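Paenibacillus xanthan lyase (Paenibacillus, PDB 6F2P) probably cleaves the polysaccharide xanthan by beta-elimination, as a calcium-containing member of polysaccharide lyase family 8. Local coordinates at residues A[69-72]-A[73-77]; A[100-103]-A[104-108]; A[738-742]-A[743-747]; A[763-766]-A[767-770]. One frame throughout, in Å; residues are numbered along the deposited sequence.

Contact 1 (A[69-72]-A[73-77])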
ATOM      1  N   SER A  69      30.330 -21.358 -19.926  1.00 18.23           N
ATOM      2  CA  SER A  69      30.571 -22.136 -21.129  1.00 18.60           C
ATOM      3  C   SER A  69      29.721 -23.407 -21.192  1.00 20.98           C
ATOM      4  O   SER A  69      29.354 -23.861 -22.279  1.00 24.14           O
ATOM      5  CB  SER A  69      32.051 -22.461 -21.256  1.00 20.44           C
ATOM      6  OG  SER A  69      32.794 -21.276 -21.495  1.00 19.80           O
ATOM      7  N   ILE A  70      29.391 -23.965 -20.032  1.00 18.84           N
ATOM      8  CA  ILE A  70      28.478 -25.105 -19.970  1.00 18.37           C
ATOM      9  C   ILE A  70      27.127 -24.765 -20.613  1.00 14.65           C
ATOM     10  O   ILE A  70      26.667 -25.452 -21.526  1.00 16.88           O
ATOM     11  CB  ILE A  70      28.256 -25.577 -18.514  1.00 19.94           C
ATOM     12  CG1 ILE A  70      29.594 -25.935 -17.859  1.00 23.61           C
ATOM     13  CG2 ILE A  70      27.296 -26.759 -18.465  1.00 15.57           C
ATOM     14  CD1 ILE A  70      30.277 -27.117 -18.498  1.00 19.93           C
ATOM     15  N   THR A  71      26.505 -23.693 -20.139  1.00 13.18           N
ATOM     16  CA  THR A  71      25.201 -23.276 -20.629  1.00 13.11           C
ATOM     17  C   THR A  71      25.270 -22.887 -22.097  1.00 15.98           C
ATOM     18  O   THR A  71      24.405 -23.271 -22.900  1.00 14.25           O
ATOM     19  CB  THR A  71      24.669 -22.068 -19.815  1.00 15.89           C
ATOM     20  OG1 THR A  71      24.463 -22.456 -18.453  1.00 17.75           O
ATOM     21  CG2 THR A  71      23.359 -21.537 -20.394  1.00 10.29           C
ATOM     22  N   THR A  72      26.304 -22.119 -22.438  1.00 18.28           N
ATOM     23  CA  THR A  72      26.468 -21.596 -23.792  1.00 18.18           C
ATOM     24  C   THR A  72      26.583 -22.732 -24.794  1.00 19.79           C
ATOM     25  O   THR A  72      25.929 -22.720 -25.845  1.00 18.88           O
ATOM     26  CB  THR A  72      27.710 -20.705 -23.905  1.00 15.23           C
ATOM     27  OG1 THR A  72      27.709 -19.768 -22.827  1.00 21.51           O
ATOM     28  CG2 THR A  72      27.703 -19.943 -25.210  1.00 16.57           C
ATOM     29  N   THR A  73      27.407 -23.719 -24.453  1.00 17.68           N
ATOM     30  CA  THR A  73      27.613 -24.868 -25.317  1.00 16.74           C
ATOM     31  C   THR A  73      26.291 -25.583 -25.561  1.00 20.03           C
ATOM     32  O   THR A  73      25.930 -25.851 -26.716  1.00 16.61           O
ATOM     33  CB  THR A  73      28.633 -25.855 -24.710  1.00 20.04           C
ATOM     34  OG1 THR A  73      29.898 -25.203 -24.538  1.00 18.58           O
ATOM     35  CG2 THR A  73      28.800 -27.062 -25.607  1.00 15.22           C
ATOM     36  N   TYR A  74      25.563 -25.874 -24.477  1.00 17.37           N
ATOM     37  CA  TYR A  74      24.310 -26.620 -24.591  1.00 12.55           C
ATOM     38  C   TYR A  74      23.230 -25.821 -25.305  1.00 13.07           C
ATOM     39  O   TYR A  74      22.390 -26.396 -25.992  1.00 14.66           O
ATOM     40  CB  TYR A  74      23.805 -27.094 -23.235  1.00 13.48           C
ATOM     41  CG  TYR A  74      24.482 -28.341 -22.718  1.00 12.75           C
ATOM     42  CD1 TYR A  74      24.578 -29.484 -23.499  1.00 12.05           C
ATOM     43  CD2 TYR A  74      25.026 -28.375 -21.441  1.00 12.38           C
ATOM     44  CE1 TYR A  74      25.206 -30.635 -23.017  1.00 11.03           C
ATOM     45  CE2 TYR A  74      25.648 -29.511 -20.955  1.00 12.71           C
ATOM     46  CZ  TYR A  74      25.738 -30.635 -21.744  1.00 12.40           C
ATOM     47  OH  TYR A  74      26.360 -31.759 -21.249  1.00 15.46           O
ATOM     48  N   ARG A  75      23.241 -24.501 -25.160  1.00 12.53           N
ATOM     49  CA  ARG A  75      22.288 -23.696 -25.920  1.00 15.72           C
ATOM     50  C   ARG A  75      22.591 -23.771 -27.415  1.00 20.37           C
ATOM     51  O   ARG A  75      21.675 -23.908 -28.236  1.00 22.58           O
ATOM     52  CB  ARG A  75      22.240 -22.247 -25.424  1.00 14.49           C
ATOM     53  CG  ARG A  75      21.713 -22.131 -24.011  1.00 24.04           C
ATOM     54  CD  ARG A  75      21.484 -20.705 -23.539  1.00 25.73           C
ATOM     55  NE  ARG A  75      20.706 -20.720 -22.301  1.00 34.93           N
ATOM     56  CZ  ARG A  75      20.335 -19.641 -21.616  1.00 37.22           C
ATOM     57  NH1 ARG A  75      20.673 -18.431 -22.043  1.00 32.55           N
ATOM     58  NH2 ARG A  75      19.621 -19.779 -20.500  1.00 30.47           N
ATOM     59  N   HIS A  76      23.873 -23.698 -27.766  1.00 19.48           N
ATOM     60  CA  HIS A  76      24.283 -23.845 -29.160  1.00 21.72           C
ATOM     61  C   HIS A  76      23.822 -25.189 -29.713  1.00 20.13           C
ATOM     62  O   HIS A  76      23.187 -25.236 -30.774  1.00 18.20           O
ATOM     63  CB  HIS A  76      25.792 -23.694 -29.309  1.00 16.97           C
ATOM     64  CG  HIS A  76      26.286 -22.312 -29.037  1.00 21.88           C
ATOM     65  ND1 HIS A  76      25.439 -21.237 -28.886  1.00 26.83           N
ATOM     66  CD2 HIS A  76      27.542 -21.823 -28.888  1.00 23.22           C
ATOM     67  CE1 HIS A  76      26.152 -20.143 -28.650  1.00 23.97           C
ATOM     68  NE2 HIS A  76      27.429 -20.480 -28.651  1.00 19.49           N
ATOM     69  N   LEU A  77      24.128 -26.267 -28.986  1.00 14.66           N
ATOM     70  CA  LEU A  77      23.629 -27.605 -29.323  1.00 16.17           C
ATOM     71  C   LEU A  77      22.101 -27.658 -29.435  1.00 18.36           C
ATOM     72  O   LEU A  77      21.557 -28.270 -30.358  1.00 20.93           O
ATOM     73  CB  LEU A  77      24.113 -28.641 -28.309  1.00 13.81           C
ATOM     74  CG  LEU A  77      25.593 -29.007 -28.412  1.00 16.45           C
ATOM     75  CD1 LEU A  77      26.026 -29.833 -27.220  1.00 12.92           C
ATOM     76  CD2 LEU A  77      25.867 -29.753 -29.715  1.00 16.49           C
TER
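Ser69 O takes two donors from Thr73, one turn further along alpha-helix 68-85 of the N-terminal helical domain. Thr73 OG1 (2.7 Å from Ser69 O) and the backbone N of Thr73 reach it from opposite faces of the carbonyl plane; the hydroxyl can bend back because it lies beside its backbone N (chi1 -61°). Ile70 runs alongside Tyr74, its CG2 branch 4.1 Å from Tyr74 CE2, while helices 95-111 and 123-141 pack on the phenol ring. Thr71 sends its methyl CG2 over one face of the Arg75 guanidinium, 3.4 Å from Arg75 NE; its OG1 bonds to His125. Thr72 meets the His76 ring twice, with CG2 3.5 Å from His76 NE2 and its carbonyl oxygen over one face of the imidazole. Tyr44 stacks on this ring, Trp58 meets it edge-to-face, and Asp60 accepts from NE2, which together probably hold the ring's tilt and rotation. An alanine in place of His76 is likely to leave the Asp60 carboxylate without its mate and open a gap between Thr72 and the two aromatic rings. Thr72 O also accepts the backbone N of His76 at 3.0 Å, N-H...O angle 165°.

Contact 2 (A[100-103]-A[104-108])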
ATOM      1  N   ASP A 100      26.785 -34.551 -35.619  1.00 18.31           N
ATOM      2  CA  ASP A 100      27.567 -33.522 -34.945  1.00 18.37           C
ATOM      3  C   ASP A 100      26.951 -33.128 -33.607  1.00 24.80           C
ATOM      4  O   ASP A 100      27.667 -32.892 -32.625  1.00 23.02           O
ATOM      5  CB  ASP A 100      27.772 -32.308 -35.850  1.00 21.78           C
ATOM      6  CG  ASP A 100      28.901 -32.518 -36.852  1.00 26.17           C
ATOM      7  OD1 ASP A 100      29.797 -33.338 -36.559  1.00 27.31           O
ATOM      8  OD2 ASP A 100      28.889 -31.871 -37.924  1.00 25.06           O
ATOM      9  N   ILE A 101      25.622 -33.084 -33.569  1.00 21.03           N
ATOM     10  CA  ILE A 101      24.917 -32.840 -32.328  1.00 18.03           C
ATOM     11  C   ILE A 101      25.252 -33.919 -31.310  1.00 20.19           C
ATOM     12  O   ILE A 101      25.662 -33.621 -30.185  1.00 20.40           O
ATOM     13  CB  ILE A 101      23.409 -32.800 -32.539  1.00 22.14           C
ATOM     14  CG1 ILE A 101      23.040 -31.596 -33.398  1.00 21.49           C
ATOM     15  CG2 ILE A 101      22.703 -32.705 -31.212  1.00 18.65           C
ATOM     16  CD1 ILE A 101      21.624 -31.611 -33.863  1.00 17.16           C
ATOM     17  N   ILE A 102      25.108 -35.174 -31.717  1.00 19.32           N
ATOM     18  CA  ILE A 102      25.259 -36.286 -30.783  1.00 19.12           C
ATOM     19  C   ILE A 102      26.690 -36.439 -30.284  1.00 22.55           C
ATOM     20  O   ILE A 102      26.921 -36.710 -29.094  1.00 17.15           O
ATOM     21  CB  ILE A 102      24.755 -37.599 -31.387  1.00 18.12           C
ATOM     22  CG1 ILE A 102      23.265 -37.470 -31.717  1.00 15.53           C
ATOM     23  CG2 ILE A 102      25.023 -38.754 -30.435  1.00 16.08           C
ATOM     24  CD1 ILE A 102      22.580 -38.770 -32.032  1.00 17.30           C
ATOM     25  N   SER A 103      27.648 -36.250 -31.190  1.00 25.23           N
ATOM     26  CA  SER A 103      29.061 -36.295 -30.831  1.00 17.40           C
ATOM     27  C   SER A 103      29.362 -35.190 -29.823  1.00 23.19           C
ATOM     28  O   SER A 103      30.101 -35.400 -28.855  1.00 18.91           O
ATOM     29  CB  SER A 103      29.929 -36.128 -32.069  1.00 16.58           C
ATOM     30  OG  SER A 103      31.282 -35.887 -31.710  1.00 29.63           O
ATOM     31  N   GLY A 104      28.780 -34.015 -30.056  1.00 21.00           N
ATOM     32  CA  GLY A 104      28.870 -32.923 -29.107  1.00 19.33           C
ATOM     33  C   GLY A 104      28.393 -33.340 -27.726  1.00 20.24           C
ATOM     34  O   GLY A 104      29.071 -33.090 -26.729  1.00 20.46           O
ATOM     35  N   LEU A 105      27.234 -33.992 -27.662  1.00 19.31           N
ATOM     36  CA  LEU A 105      26.678 -34.419 -26.376  1.00 21.76           C
ATOM     37  C   LEU A 105      27.589 -35.428 -25.682  1.00 21.04           C
ATOM     38  O   LEU A 105      27.832 -35.347 -24.476  1.00 22.16           O
ATOM     39  CB  LEU A 105      25.276 -35.006 -26.551  1.00 17.95           C
ATOM     40  CG  LEU A 105      24.169 -34.067 -27.035  1.00 18.44           C
ATOM     41  CD1 LEU A 105      22.918 -34.870 -27.357  1.00 19.67           C
ATOM     42  CD2 LEU A 105      23.873 -32.987 -25.991  1.00 16.48           C
ATOM     43  N   ASP A 106      28.108 -36.371 -26.455  1.00 20.47           N
ATOM     44  CA  ASP A 106      28.956 -37.402 -25.888  1.00 20.84           C
ATOM     45  C   ASP A 106      30.299 -36.847 -25.474  1.00 17.81           C
ATOM     46  O   ASP A 106      30.903 -37.307 -24.502  1.00 17.07           O
ATOM     47  CB  ASP A 106      29.097 -38.553 -26.865  1.00 17.52           C
ATOM     48  CG  ASP A 106      27.853 -39.413 -26.901  1.00 26.86           C
ATOM     49  OD1 ASP A 106      27.252 -39.600 -25.815  1.00 25.67           O
ATOM     50  OD2 ASP A 106      27.472 -39.885 -27.997  1.00 27.98           O
ATOM     51  N   TRP A 107      30.752 -35.829 -26.191  1.00 22.21           N
ATOM     52  CA  TRP A 107      31.982 -35.158 -25.816  1.00 21.15           C
ATOM     53  C   TRP A 107      31.792 -34.461 -24.472  1.00 24.81           C
ATOM     54  O   TRP A 107      32.629 -34.591 -23.571  1.00 23.57           O
ATOM     55  CB  TRP A 107      32.436 -34.160 -26.886  1.00 18.32           C
ATOM     56  CG  TRP A 107      33.810 -33.648 -26.596  1.00 23.49           C
ATOM     57  CD1 TRP A 107      34.989 -34.195 -27.010  1.00 19.22           C
ATOM     58  CD2 TRP A 107      34.152 -32.519 -25.783  1.00 22.41           C
ATOM     59  NE1 TRP A 107      36.045 -33.470 -26.514  1.00 20.49           N
ATOM     60  CE2 TRP A 107      35.558 -32.435 -25.759  1.00 20.40           C
ATOM     61  CE3 TRP A 107      33.406 -31.571 -25.071  1.00 23.05           C
ATOM     62  CZ2 TRP A 107      36.236 -31.435 -25.058  1.00 19.53           C
ATOM     63  CZ3 TRP A 107      34.083 -30.575 -24.376  1.00 23.31           C
ATOM     64  CH2 TRP A 107      35.484 -30.515 -24.379  1.00 23.43           C
ATOM     65  N   MET A 108      30.688 -33.725 -24.342  1.00 21.05           N
ATOM     66  CA  MET A 108      30.392 -33.041 -23.089  1.00 19.96           C
ATOM     67  C   MET A 108      30.338 -34.068 -21.970  1.00 21.51           C
ATOM     68  O   MET A 108      30.842 -33.828 -20.873  1.00 22.73           O
ATOM     69  CB  MET A 108      29.071 -32.270 -23.160  1.00 16.05           C
ATOM     70  CG  MET A 108      29.107 -31.011 -24.006  1.00 18.01           C
ATOM     71  SD  MET A 108      30.300 -29.766 -23.464  1.00 22.29           S
ATOM     72  CE  MET A 108      29.510 -29.107 -22.000  1.00 16.71           C
TER
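Ile101 and Leu105, with Gly104 beside them, form the buried side of this turn of the alpha-helix 95-111. Leu105 N bonds to Ile101 O at 3.0 Å, and Leu105 CG leans back to 3.5 Å from the same Ile101 O. The branches themselves meet more lightly, Ile101 CG2 being 4.4 Å from Leu105 CD1. Gly104, without a side chain, gives its N-H to Asp100 O. The other flank, made by Ile102, Ser103, Asp106 and Trp107, is partly exposed and more polar. Ile102 and Asp106 lie side by side, with Ile102 CG2 3.6 Å from Asp106 OD2. That carboxylate takes its bonds from elsewhere, OD1 from Tyr153 and OD2 from Gln149, which fix how it is turned. Ser103 meets Trp107 through its carbonyl: Trp107 N bonds to Ser103 O at 2.8 Å, and Trp107 CB rests against the same oxygen. The Ser103 hydroxyl has weak bonds to Arg54 and to a diol probably left from crystallisation. With CG anti to the backbone N (chi1 -171°), Trp107 swings its indole away from residues 100-103 to lie on Arg54 and Leu57, with Met108 SD in plane at its edge. Ile101, Leu105 and Met108 face helix 68-85, Leu105 also touches helix 123-141, and Ile102 and Leu105 reach helix 147-160, so the segment is one wall of an interhelical core in the N-terminal helical domain.

Contact 3 (A[738-742]-A[743-747])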
ATOM      1  N   ASN A 738      -5.713  -1.455  12.290  1.00 19.26           N
ATOM      2  CA  ASN A 738      -4.616  -2.328  12.695  1.00 18.97           C
ATOM      3  C   ASN A 738      -4.422  -3.430  11.665  1.00 22.24           C
ATOM      4  O   ASN A 738      -5.398  -4.019  11.191  1.00 17.72           O
ATOM      5  CB  ASN A 738      -4.860  -2.942  14.072  1.00 20.30           C
ATOM      6  CG  ASN A 738      -3.701  -3.813  14.534  1.00 21.39           C
ATOM      7  OD1 ASN A 738      -2.536  -3.422  14.442  1.00 21.71           O
ATOM      8  ND2 ASN A 738      -4.016  -5.006  15.019  1.00 20.94           N
ATOM      9  N   ASN A 739      -3.160  -3.672  11.309  1.00 19.48           N
ATOM     10  CA  ASN A 739      -2.793  -4.645  10.281  1.00 17.47           C
ATOM     11  C   ASN A 739      -3.489  -4.429   8.937  1.00 18.37           C
ATOM     12  O   ASN A 739      -3.804  -5.396   8.234  1.00 21.02           O
ATOM     13  CB  ASN A 739      -3.018  -6.074  10.782  1.00 17.11           C
ATOM     14  CG  ASN A 739      -2.167  -6.406  11.995  1.00 21.93           C
ATOM     15  OD1 ASN A 739      -1.055  -5.898  12.149  1.00 25.12           O
ATOM     16  ND2 ASN A 739      -2.688  -7.263  12.863  1.00 26.54           N
ATOM     17  N   SER A 740      -3.707  -3.164   8.581  1.00 17.15           N
ATOM     18  CA  SER A 740      -4.443  -2.814   7.364  1.00 16.32           C
ATOM     19  C   SER A 740      -3.665  -3.120   6.099  1.00 19.80           C
ATOM     20  O   SER A 740      -4.256  -3.405   5.056  1.00 27.71           O
ATOM     21  CB  SER A 740      -4.818  -1.335   7.358  1.00 18.77           C
ATOM     22  OG  SER A 740      -3.685  -0.508   7.145  1.00 17.22           O
ATOM     23  N   GLY A 741      -2.339  -3.045   6.183  1.00 19.17           N
ATOM     24  CA  GLY A 741      -1.499  -3.172   5.004  1.00 17.28           C
ATOM     25  C   GLY A 741      -1.813  -2.100   3.973  1.00 17.77           C
ATOM     26  O   GLY A 741      -1.641  -2.307   2.779  1.00 19.11           O
ATOM     27  N   GLY A 742      -2.295  -0.953   4.442  1.00 16.99           N
ATOM     28  CA  GLY A 742      -2.658   0.140   3.564  1.00 17.23           C
ATOM     29  C   GLY A 742      -3.903  -0.058   2.713  1.00 18.61           C
ATOM     30  O   GLY A 742      -4.129   0.698   1.766  1.00 19.97           O
ATOM     31  N   LYS A 743      -4.726  -1.050   3.040  1.00 16.76           N
ATOM     32  CA  LYS A 743      -5.938  -1.290   2.256  1.00 15.15           C
ATOM     33  C   LYS A 743      -7.013  -0.271   2.568  1.00 17.22           C
ATOM     34  O   LYS A 743      -6.887   0.516   3.506  1.00 19.80           O
ATOM     35  CB  LYS A 743      -6.486  -2.696   2.485  1.00 19.05           C
ATOM     36  CG  LYS A 743      -7.119  -2.913   3.836  1.00 17.27           C
ATOM     37  CD  LYS A 743      -7.927  -4.185   3.818  1.00 21.13           C
ATOM     38  CE  LYS A 743      -8.520  -4.485   5.180  1.00 29.92           C
ATOM     39  NZ  LYS A 743      -9.322  -5.741   5.155  1.00 34.71           N
ATOM     40  N   SER A 744      -8.083  -0.302   1.785  1.00 19.46           N
ATOM     41  CA  SER A 744      -9.156   0.675   1.913  1.00 18.88           C
ATOM     42  C   SER A 744     -10.397   0.158   2.642  1.00 23.47           C
ATOM     43  O   SER A 744     -10.835  -0.974   2.430  1.00 26.54           O
ATOM     44  CB  SER A 744      -9.551   1.182   0.533  1.00 19.63           C
ATOM     45  OG  SER A 744      -8.503   1.950  -0.028  1.00 23.98           O
ATOM     46  N   TYR A 745     -10.962   1.022   3.486  1.00 24.33           N
ATOM     47  CA  TYR A 745     -12.212   0.763   4.194  1.00 19.38           C
ATOM     48  C   TYR A 745     -13.302   1.742   3.753  1.00 22.26           C
ATOM     49  O   TYR A 745     -13.088   2.956   3.781  1.00 22.82           O
ATOM     50  CB  TYR A 745     -11.986   0.930   5.682  1.00 16.54           C
ATOM     51  CG  TYR A 745     -10.832   0.120   6.213  1.00 21.48           C
ATOM     52  CD1 TYR A 745      -9.550   0.658   6.286  1.00 20.65           C
ATOM     53  CD2 TYR A 745     -11.023  -1.179   6.649  1.00 21.32           C
ATOM     54  CE1 TYR A 745      -8.493  -0.078   6.782  1.00 19.06           C
ATOM     55  CE2 TYR A 745      -9.978  -1.923   7.146  1.00 22.25           C
ATOM     56  CZ  TYR A 745      -8.714  -1.371   7.210  1.00 23.17           C
ATOM     57  OH  TYR A 745      -7.675  -2.127   7.701  1.00 26.65           O
ATOM     58  N   LYS A 746     -14.470   1.224   3.371  1.00 21.89           N
ATOM     59  CA  LYS A 746     -15.539   2.062   2.830  1.00 18.83           C
ATOM     60  C   LYS A 746     -16.821   2.043   3.661  1.00 27.15           C
ATOM     61  O   LYS A 746     -17.165   1.035   4.276  1.00 30.19           O
ATOM     62  CB  LYS A 746     -15.855   1.675   1.380  1.00 21.80           C
ATOM     63  CG  LYS A 746     -14.792   2.088   0.370  1.00 19.56           C
ATOM     64  CD  LYS A 746     -15.056   1.454  -0.993  1.00 22.89           C
ATOM     65  CE  LYS A 746     -14.037   1.888  -2.045  1.00 22.06           C
ATOM     66  NZ  LYS A 746     -12.633   1.665  -1.604  1.00 21.79           N
ATOM     67  N   VAL A 747     -17.520   3.175   3.666  1.00 21.91           N
ATOM     68  CA  VAL A 747     -18.824   3.287   4.295  1.00 14.48           C
ATOM     69  C   VAL A 747     -19.714   4.169   3.419  1.00 20.31           C
ATOM     70  O   VAL A 747     -19.263   5.176   2.882  1.00 22.49           O
ATOM     71  CB  VAL A 747     -18.724   3.852   5.735  1.00 21.27           C
ATOM     72  CG1 VAL A 747     -18.131   5.255   5.743  1.00 16.09           C
ATOM     73  CG2 VAL A 747     -20.091   3.852   6.418  1.00 24.70           C
TER
HETATM   74  O   HOH W   1      -5.228   1.295   5.388  1.00 19.81           O
HETATM   75  O   HOH W   2      -5.713   1.559  -0.221  1.00 14.77           O
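Ser740 and Lys743 close a type I' beta turn, with Gly741 and Gly742 both at positive phi in its two central positions. Lys743 N bonds to Ser740 O at 3.1 Å from above the carbonyl plane rather than on a lone pair. The turn leads from strand 731-736 of one sheet into strand 744-750 of another, and Tyr745, touching Val735 and Val737, packs between them as in a beta-sandwich. Ser740 OG lies between the backbone N and the carbonyl carbon (chi1 72°), which lets it accept Gly742 N at 3.1 Å in an ST turn. The CB of the same serine lies in plane at the hydroxyl end of the Tyr745 ring, 3.9 Å from Tyr745 CZ. A serine in place of Tyr745 would probably leave Ser740 CB, Val735 and Val737 without the ring they pack on. Lys743 CG covers Ser740 O, and the extended chain beyond it leads away from the turn. Waters link the two arms: one donates to Lys743 O and bonds to Ser740 OG, and a second accepts from Ser744 OG at 2.8 Å, a hydroxyl also bonded to Thr460 OG1, while donating to Gly742 O at 2.7 Å.

Contact 4 (A[763-766]-A[767-770]). With CA (calcium ion), chain C.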
ATOM      1  N   PRO A 763     -19.616   4.062  25.260  1.00 29.13           N
ATOM      2  CA  PRO A 763     -18.975   4.303  26.561  1.00 25.75           C
ATOM      3  C   PRO A 763     -17.549   3.763  26.585  1.00 25.80           C
ATOM      4  O   PRO A 763     -17.168   3.016  25.675  1.00 24.32           O
ATOM      5  CB  PRO A 763     -19.864   3.530  27.535  1.00 22.96           C
ATOM      6  CG  PRO A 763     -20.480   2.453  26.704  1.00 17.86           C
ATOM      7  CD  PRO A 763     -20.655   3.019  25.327  1.00 22.78           C
ATOM      8  N   ILE A 764     -16.772   4.149  27.593  1.00 20.62           N
ATOM      9  CA  ILE A 764     -15.402   3.666  27.718  1.00 21.35           C
ATOM     10  C   ILE A 764     -15.402   2.155  27.898  1.00 25.17           C
ATOM     11  O   ILE A 764     -15.915   1.646  28.890  1.00 33.10           O
ATOM     12  CB  ILE A 764     -14.690   4.311  28.911  1.00 18.70           C
ATOM     13  CG1 ILE A 764     -14.647   5.832  28.748  1.00 21.30           C
ATOM     14  CG2 ILE A 764     -13.306   3.739  29.072  1.00 20.72           C
ATOM     15  CD1 ILE A 764     -13.926   6.302  27.490  1.00 26.20           C
ATOM     16  N   PRO A 765     -14.830   1.425  26.931  1.00 28.40           N
ATOM     17  CA  PRO A 765     -14.870  -0.044  26.936  1.00 25.45           C
ATOM     18  C   PRO A 765     -14.072  -0.685  28.073  1.00 25.63           C
ATOM     19  O   PRO A 765     -13.161  -1.465  27.809  1.00 33.91           O
ATOM     20  CB  PRO A 765     -14.243  -0.408  25.585  1.00 25.71           C
ATOM     21  CG  PRO A 765     -13.370   0.736  25.261  1.00 24.13           C
ATOM     22  CD  PRO A 765     -14.099   1.950  25.765  1.00 24.36           C
ATOM     23  N   ASN A 766     -14.414  -0.367  29.316  1.00 28.32           N
ATOM     24  CA  ASN A 766     -13.742  -0.952  30.472  1.00 30.10           C
ATOM     25  C   ASN A 766     -14.187  -2.387  30.718  1.00 27.87           C
ATOM     26  O   ASN A 766     -15.371  -2.694  30.599  1.00 30.24           O
ATOM     27  CB  ASN A 766     -13.995  -0.104  31.726  1.00 28.85           C
ATOM     28  CG  ASN A 766     -13.132   1.150  31.769  1.00 33.58           C
ATOM     29  OD1 ASN A 766     -11.957   1.125  31.392  1.00 33.26           O
ATOM     30  ND2 ASN A 766     -13.712   2.253  32.234  1.00 24.02           N
ATOM     31  N   PRO A 767     -13.234  -3.278  31.041  1.00 30.36           N
ATOM     32  CA  PRO A 767     -11.800  -2.969  31.078  1.00 30.45           C
ATOM     33  C   PRO A 767     -11.142  -3.165  29.710  1.00 29.55           C
ATOM     34  O   PRO A 767     -11.671  -3.900  28.871  1.00 32.97           O
ATOM     35  CB  PRO A 767     -11.256  -3.997  32.071  1.00 24.06           C
ATOM     36  CG  PRO A 767     -12.133  -5.185  31.863  1.00 28.44           C
ATOM     37  CD  PRO A 767     -13.510  -4.651  31.508  1.00 20.92           C
ATOM     38  N   TYR A 768     -10.012  -2.498  29.486  1.00 23.34           N
ATOM     39  CA  TYR A 768      -9.228  -2.700  28.282  1.00 22.72           C
ATOM     40  C   TYR A 768      -8.318  -3.892  28.551  1.00 25.37           C
ATOM     41  O   TYR A 768      -7.303  -3.744  29.227  1.00 27.43           O
ATOM     42  CB  TYR A 768      -8.345  -1.483  28.011  1.00 25.91           C
ATOM     43  CG  TYR A 768      -9.051  -0.210  27.586  1.00 23.97           C
ATOM     44  CD1 TYR A 768      -9.545   0.688  28.526  1.00 26.97           C
ATOM     45  CD2 TYR A 768      -9.173   0.120  26.244  1.00 23.43           C
ATOM     46  CE1 TYR A 768     -10.169   1.860  28.137  1.00 24.49           C
ATOM     47  CE2 TYR A 768      -9.791   1.286  25.848  1.00 21.15           C
ATOM     48  CZ  TYR A 768     -10.288   2.150  26.797  1.00 25.54           C
ATOM     49  OH  TYR A 768     -10.906   3.312  26.400  1.00 25.86           O
ATOM     50  N   GLU A 769      -8.670  -5.069  28.044  1.00 24.73           N
ATOM     51  CA  GLU A 769      -7.881  -6.268  28.326  1.00 24.45           C
ATOM     52  C   GLU A 769      -6.516  -6.226  27.665  1.00 28.78           C
ATOM     53  O   GLU A 769      -6.412  -6.117  26.442  1.00 29.09           O
ATOM     54  CB  GLU A 769      -8.631  -7.525  27.894  1.00 27.45           C
ATOM     55  CG  GLU A 769     -10.006  -7.651  28.523  1.00 21.06           C
ATOM     56  CD  GLU A 769      -9.949  -8.039  29.993  1.00 25.96           C
ATOM     57  OE1 GLU A 769     -11.015  -8.369  30.548  1.00 31.78           O
ATOM     58  OE2 GLU A 769      -8.852  -8.025  30.597  1.00 26.54           O
ATOM     59  N   ALA A 770      -5.473  -6.320  28.486  1.00 27.12           N
ATOM     60  CA  ALA A 770      -4.099  -6.246  28.009  1.00 24.90           C
ATOM     61  C   ALA A 770      -3.846  -7.293  26.933  1.00 23.25           C
ATOM     62  O   ALA A 770      -3.226  -7.012  25.914  1.00 23.71           O
ATOM     63  CB  ALA A 770      -3.133  -6.432  29.165  1.00 29.68           C
TER
HETATM   64 CA    CA C1102      -7.087  -9.797  31.027  1.00 24.30          CA
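Tyr768 folds its ring back across Pro765, whose CG is 3.7 Å from Tyr768 CE2 and whose CD lies 3.5 Å from Tyr768 OH. The tyrosine has CG beside the backbone N (chi1 -70°), and this sends the ring back along the chain instead of on toward Glu769. Pro765 O stands over the middle of one ring face, 4.2 Å above its plane. Ile764 adds its CG2 branch at 3.8 Å from Tyr768 CE1. Asn766 meets the ring obliquely with its amide nearly perpendicular, the planes 80° apart, and Asn766 OD1 3.8 Å from Tyr768 CD1. Both polar ends are held elsewhere: Asn766 ND2 gives to Leu898 O, and Tyr768 OH bonds to Asp812 O. The chain is kinked by an inverse gamma turn centred on Pro765 and a cis peptide bond before Pro767. It then enters the short strand 768-769, which pairs antiparallel with strand 891-900 in a calcium-binding beta domain built of two sheets, an arrangement consistent with a carbohydrate-binding module. Glu769 points its carboxylate into one metal site of that domain. Its chain is bent at chi2 (-74°), which brings Glu769 OE2 to 2.5 Å from the calcium ion. Six atoms from elsewhere in the structure complete the coordination, among them Glu771 OE1 and the carbonyl oxygens of Ser791, Lys794 and Asp894.

The four contacts follow one another along the chain without interleaving. Contacts 1 and 2 sit on the consecutive helices 68-85 and 95-111 of the N-terminal helical domain, their centres 11 Å apart. They touch directly: Leu77 CD1 lies 4.0 Å from Leu105 CD2, and Met108 packs on Thr73 and Tyr74, making one shared core. Contact 3 lies far from both, its centre about 51 Å from contact 1, at the turn leading into strand 744-750. Contact 4 follows on strand 768-769 of a separate calcium-binding beta domain, about 23 Å from contact 3 between centres and 77 Å from contact 2. The set thus samples an elongated, multidomain lyase from its helical end into the beta domains.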